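Local coordinates for MHC class I protein (Ginglymostoma cirratum, PDB 6LUP) that probably presents peptides to T cells as the heavy chain of a shark MHC class I molecule, paired with a light chain, at residues Pro179-Val184 with Asp257-Gln262; Ser196-Gly201 with Gln235-Thr240. All coordinates share one frame; numbering follows the deposited sequence.

Contact 1: Pro179-Val184 with Asp257-Gln262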
loop_
_atom_site.group_PDB
_atom_site.type_symbol
_atom_site.label_atom_id
_atom_site.label_comp_id
_atom_site.label_asym_id
_atom_site.label_seq_id
_atom_site.Cartn_x
_atom_site.Cartn_y
_atom_site.Cartn_z
ATOM N N PRO A 179 -3.632 15.353 7.900
ATOM C CA PRO A 179 -4.311 14.212 8.504
ATOM C C PRO A 179 -5.807 14.479 8.648
ATOM O O PRO A 179 -6.209 15.616 8.916
ATOM C CB PRO A 179 -3.646 14.089 9.882
ATOM C CG PRO A 179 -3.068 15.437 10.153
ATOM C CD PRO A 179 -2.646 15.958 8.814
ATOM N N VAL A 180 -6.616 13.449 8.423
ATOM C CA VAL A 180 -8.051 13.513 8.695
ATOM C C VAL A 180 -8.410 12.511 9.791
ATOM O O VAL A 180 -8.006 11.342 9.738
ATOM C CB VAL A 180 -8.932 13.338 7.426
ATOM C CG1 VAL A 180 -8.448 12.185 6.561
ATOM C CG2 VAL A 180 -10.400 13.156 7.797
ATOM N N LYS A 181 -9.148 12.998 10.787
ATOM C CA LYS A 181 -9.501 12.209 11.962
ATOM C C LYS A 181 -10.444 11.058 11.624
ATOM O O LYS A 181 -11.238 11.153 10.680
ATOM C CB LYS A 181 -10.097 13.098 13.066
ATOM C CG LYS A 181 -11.483 13.668 12.791
ATOM C CD LYS A 181 -11.875 14.648 13.888
ATOM C CE LYS A 181 -13.075 15.501 13.501
ATOM N NZ LYS A 181 -14.378 14.795 13.669
ATOM N N PRO A 182 -10.342 9.954 12.386
ATOM C CA PRO A 182 -11.314 8.868 12.276
ATOM C C PRO A 182 -12.681 9.279 12.811
ATOM O O PRO A 182 -12.765 10.026 13.787
ATOM C CB PRO A 182 -10.722 7.770 13.171
ATOM C CG PRO A 182 -9.823 8.486 14.120
ATOM C CD PRO A 182 -9.258 9.633 13.334
ATOM N N SER A 183 -13.738 8.820 12.149
ATOM C CA SER A 183 -15.063 8.839 12.745
ATOM C C SER A 183 -15.236 7.467 13.391
ATOM O O SER A 183 -15.094 6.437 12.722
ATOM C CB SER A 183 -16.144 9.113 11.697
ATOM O OG SER A 183 -16.460 7.945 10.961
ATOM N N VAL A 184 -15.500 7.453 14.695
ATOM C CA VAL A 184 -15.513 6.195 15.446
ATOM C C VAL A 184 -16.896 5.801 15.971
ATOM O O VAL A 184 -17.691 6.649 16.388
ATOM C CB VAL A 184 -14.474 6.179 16.598
ATOM C CG1 VAL A 184 -13.111 6.653 16.112
ATOM C CG2 VAL A 184 -14.945 7.025 17.769
ATOM N N ASP A 257 -2.947 10.893 14.729
ATOM C CA ASP A 257 -2.360 12.233 14.667
ATOM C C ASP A 257 -3.245 13.254 13.928
ATOM O O ASP A 257 -2.858 14.407 13.729
ATOM C CB ASP A 257 -0.925 12.188 14.127
ATOM C CG ASP A 257 -0.847 11.700 12.703
ATOM O OD1 ASP A 257 -1.872 11.757 11.987
ATOM O OD2 ASP A 257 0.248 11.255 12.297
ATOM N N GLY A 258 -4.436 12.814 13.537
ATOM C CA GLY A 258 -5.480 13.710 13.064
ATOM C C GLY A 258 -6.396 14.130 14.201
ATOM O O GLY A 258 -7.257 14.991 14.022
ATOM N N LEU A 259 -6.214 13.524 15.373
ATOM C CA LEU A 259 -7.021 13.851 16.547
ATOM C C LEU A 259 -6.372 14.940 17.393
ATOM O O LEU A 259 -7.025 15.920 17.759
ATOM C CB LEU A 259 -7.296 12.602 17.390
ATOM C CG LEU A 259 -8.175 11.531 16.741
ATOM C CD1 LEU A 259 -8.033 10.207 17.476
ATOM C CD2 LEU A 259 -9.634 11.969 16.681
ATOM N N GLY A 260 -5.091 14.764 17.705
ATOM C CA GLY A 260 -4.346 15.770 18.466
ATOM C C GLY A 260 -4.693 15.790 19.940
ATOM O O GLY A 260 -4.137 16.569 20.714
ATOM N N GLN A 261 -5.634 14.934 20.314
ATOM C CA GLN A 261 -5.995 14.685 21.695
ATOM C C GLN A 261 -6.643 13.314 21.706
ATOM O O GLN A 261 -7.403 12.974 20.796
ATOM C CB GLN A 261 -6.978 15.737 22.208
ATOM C CG GLN A 261 -6.963 15.920 23.719
ATOM C CD GLN A 261 -5.750 16.694 24.210
ATOM O OE1 GLN A 261 -5.448 17.780 23.714
ATOM N NE2 GLN A 261 -5.052 16.140 25.199
ATOM N N GLN A 262 -6.330 12.523 22.725
ATOM C CA GLN A 262 -6.834 11.162 22.813
ATOM C C GLN A 262 -8.358 11.164 22.793
ATOM O O GLN A 262 -8.994 11.941 23.507
ATOM C CB GLN A 262 -6.312 10.499 24.080
ATOM C CG GLN A 262 -6.042 9.016 23.927
ATOM C CD GLN A 262 -5.304 8.435 25.115
ATOM O OE1 GLN A 262 -4.189 7.936 24.976
ATOM N NE2 GLN A 262 -5.921 8.502 26.291
#
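The carbonyl oxygen of Gly258 faces the side chain of Lys181, with O 3.5 Å from CB, yet no hydrogen bond crosses between 179-184 and 257-262. Van der Waals packing carries the contact. It lies at one end of the membrane-proximal immunoglobulin C1-set domain, where the chain entering the first strand, 183-189, runs past the loop joining the last two strands, 250-255 and 263-266: that is, the lead-in to the A strand and the F-G loop of the immunoglobulin fold.

Gly258 sits at the middle of the contact. With no side chain of its own, it lets the two backbones come together, and its CA is 4.4 Å from that of Lys181. Lys181 offers CB alone; with CG placed between the backbone N and the carbonyl carbon (chi1 70°), the rest of the chain turns away from the loop and carries the ammonium group outward. That same CB also meets CD2 of Leu259, at 3.8 Å.

Leu259 then reaches Pro182. Having CG beside its own backbone N (chi1 -66°), it sends the isobutyl fork obliquely across the proline ring: CG and CD2 approach the ring's CD, the first at 4.0 Å, while CD1 lies by the ring's CG. Pro182 is the buried member of this group, and Val254 of strand 250-255 touches both Pro182 and Leu259.

Nearer the surface, Pro179 lays one side of its ring against the start of the loop, and Pro204 touches both Pro179 and Asp257. Pro179 CB is 3.7 Å from Gly258 CA. Pro179 CG lies 3.7 Å from the backbone O of Asp257. The Asp257 carboxylate reaches over so that OD1 rests 3.6 Å from CB of Pro179.

Contact 2: Ser196-Gly201 with Gln235-Thr240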
loop_
_atom_site.group_PDB
_atom_site.type_symbol
_atom_site.label_atom_id
_atom_site.label_comp_id
_atom_site.label_asym_id
_atom_site.label_seq_id
_atom_site.Cartn_x
_atom_site.Cartn_y
_atom_site.Cartn_z
ATOM N N SER A 196 -17.886 -3.965 19.424
ATOM C CA SER A 196 -16.929 -3.606 18.378
ATOM C C SER A 196 -16.671 -2.113 18.238
ATOM O O SER A 196 -17.595 -1.315 18.056
ATOM C CB SER A 196 -17.358 -4.188 17.031
ATOM O OG SER A 196 -16.289 -4.149 16.101
ATOM N N CYS A 197 -15.394 -1.755 18.324
ATOM C CA CYS A 197 -14.954 -0.395 18.070
ATOM C C CYS A 197 -14.437 -0.280 16.645
ATOM O O CYS A 197 -13.429 -0.899 16.286
ATOM C CB CYS A 197 -13.873 0.033 19.060
ATOM S SG CYS A 197 -13.662 1.823 19.097
ATOM N N VAL A 198 -15.149 0.504 15.839
ATOM C CA VAL A 198 -14.807 0.694 14.431
ATOM C C VAL A 198 -14.463 2.152 14.114
ATOM O O VAL A 198 -15.286 3.056 14.285
ATOM C CB VAL A 198 -15.897 0.127 13.476
ATOM C CG1 VAL A 198 -17.300 0.441 13.974
ATOM C CG2 VAL A 198 -15.693 0.624 12.048
ATOM N N ALA A 199 -13.224 2.357 13.678
ATOM C CA ALA A 199 -12.752 3.661 13.220
ATOM C C ALA A 199 -12.613 3.629 11.710
ATOM O O ALA A 199 -12.029 2.701 11.151
ATOM C CB ALA A 199 -11.427 4.015 13.872
ATOM N N THR A 200 -13.164 4.645 11.056
ATOM C CA THR A 200 -13.155 4.713 9.598
ATOM C C THR A 200 -12.918 6.141 9.104
ATOM O O THR A 200 -13.114 7.107 9.847
ATOM C CB THR A 200 -14.458 4.131 9.004
ATOM O OG1 THR A 200 -14.270 3.835 7.614
ATOM C CG2 THR A 200 -15.633 5.093 9.185
ATOM N N GLY A 201 -12.480 6.255 7.852
ATOM C CA GLY A 201 -12.272 7.548 7.201
ATOM C C GLY A 201 -11.066 8.347 7.669
ATOM O O GLY A 201 -11.022 9.566 7.488
ATOM N N GLN A 235 -9.506 2.200 7.572
ATOM C CA GLN A 235 -10.440 1.757 8.604
ATOM C C GLN A 235 -9.858 0.614 9.433
ATOM O O GLN A 235 -8.928 -0.073 9.000
ATOM C CB GLN A 235 -11.790 1.346 7.995
ATOM C CG GLN A 235 -11.739 0.112 7.107
ATOM C CD GLN A 235 -13.112 -0.464 6.816
ATOM O OE1 GLN A 235 -13.896 0.108 6.058
ATOM N NE2 GLN A 235 -13.405 -1.608 7.412
ATOM N N ILE A 236 -10.412 0.425 10.628
ATOM C CA ILE A 236 -10.017 -0.672 11.506
ATOM C C ILE A 236 -11.163 -1.051 12.442
ATOM O O ILE A 236 -11.914 -0.187 12.909
ATOM C CB ILE A 236 -8.726 -0.348 12.306
ATOM C CG1 ILE A 236 -8.279 -1.567 13.128
ATOM C CG2 ILE A 236 -8.897 0.909 13.155
ATOM C CD1 ILE A 236 -6.870 -1.471 13.679
ATOM N N HIS A 237 -11.298 -2.352 12.684
ATOM C CA HIS A 237 -12.279 -2.878 13.622
ATOM C C HIS A 237 -11.544 -3.595 14.740
ATOM O O HIS A 237 -10.778 -4.525 14.482
ATOM C CB HIS A 237 -13.224 -3.863 12.927
ATOM C CG HIS A 237 -14.109 -3.239 11.892
ATOM N ND1 HIS A 237 -15.485 -3.276 11.974
ATOM C CD2 HIS A 237 -13.819 -2.575 10.749
ATOM C CE1 HIS A 237 -16.003 -2.661 10.925
ATOM N NE2 HIS A 237 -15.014 -2.223 10.168
ATOM N N ARG A 238 -11.752 -3.146 15.975
ATOM C CA ARG A 238 -11.322 -3.915 17.140
ATOM C C ARG A 238 -12.520 -4.309 17.996
ATOM O O ARG A 238 -13.279 -3.454 18.458
ATOM C CB ARG A 238 -10.277 -3.177 17.979
ATOM C CG ARG A 238 -9.594 -4.102 18.976
ATOM C CD ARG A 238 -8.549 -3.411 19.834
ATOM N NE ARG A 238 -7.348 -3.050 19.086
ATOM C CZ ARG A 238 -6.395 -3.902 18.710
ATOM N NH1 ARG A 238 -6.488 -5.193 18.992
ATOM N NH2 ARG A 238 -5.343 -3.455 18.040
ATOM N N SER A 239 -12.678 -5.612 18.198
ATOM C CA SER A 239 -13.817 -6.150 18.935
ATOM C C SER A 239 -13.404 -7.142 20.017
ATOM O O SER A 239 -12.411 -7.867 19.880
ATOM C CB SER A 239 -14.813 -6.808 17.979
ATOM O OG SER A 239 -14.182 -7.824 17.221
ATOM N N THR A 240 -14.184 -7.164 21.091
ATOM C CA THR A 240 -13.966 -8.091 22.189
ATOM C C THR A 240 -15.251 -8.845 22.523
ATOM O O THR A 240 -16.339 -8.454 22.088
ATOM C CB THR A 240 -13.420 -7.372 23.445
ATOM O OG1 THR A 240 -12.899 -8.342 24.360
ATOM C CG2 THR A 240 -14.504 -6.533 24.135
#
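Backbone hydrogen bonds join Cys197 to Arg238 and Ala199 to Ile236, antiparallel hydrogen-bonded pairs at the centre of the immunoglobulin sheet formed by strands 183-189, 194-202, 234-241 and 222-228. In the first pair, Cys197 N reaches Arg238 O at 2.7 Å and Arg238 N returns to Cys197 O at 2.8 Å; in the second, Ile236 N meets Ala199 O at 2.8 Å. CA-H...O contacts fill in between them, among them Val198 CA to Ile236 O at 3.4 Å.

Apolar contacts lie on both faces. Toward the sandwich interior, Ala199 CB touches Ile236 CG2 at 4.1 Å, and Cys197 crosses to the other sheet through its disulfide with Cys252. On the outer face Val198 and His237 run side by side: CG2, anti to the valine's backbone N, lies over the imidazole in a CH-pi contact, 3.6 Å from the ring centroid.

The polar groups of that face look elsewhere. Ser196 OG, near the imidazole edge, and His237 ND1 each hydrogen-bond an aromatic side chain of the other protein chain, probably beta-2-microglobulin, and Thr200 OG1 hydrogen-bonds the backbone of that chain. With Val198 over one face, the bond at ND1 and a partner-chain aromatic ring meeting it at about 75°, the imidazole probably has little freedom to turn, and this outer face serves as part of the interface.

Both contacts belong to the C1-set domain, their centres about 14 Å apart. Along the chain the order is 179-184, 196-201, 235-240, 257-262, so contact 2 falls wholly between the two halves of contact 1. Strands 183-189 and 194-202 are sheet neighbours, and there the contacts meet directly: Ser183 N probably hydrogen-bonds Thr200 O at 2.9 Å, and Pro182 CB packs on Ala199 CB at 3.9 Å. Contact 2 pairs the two central strands of one sheet, the sheet that meets the partner chain. Contact 1 joins the lead-in to that sheet's edge strand to the F-G loop of the opposing sheet, closing the sandwich end from which the chain runs back to the alpha-1/alpha-2 platform.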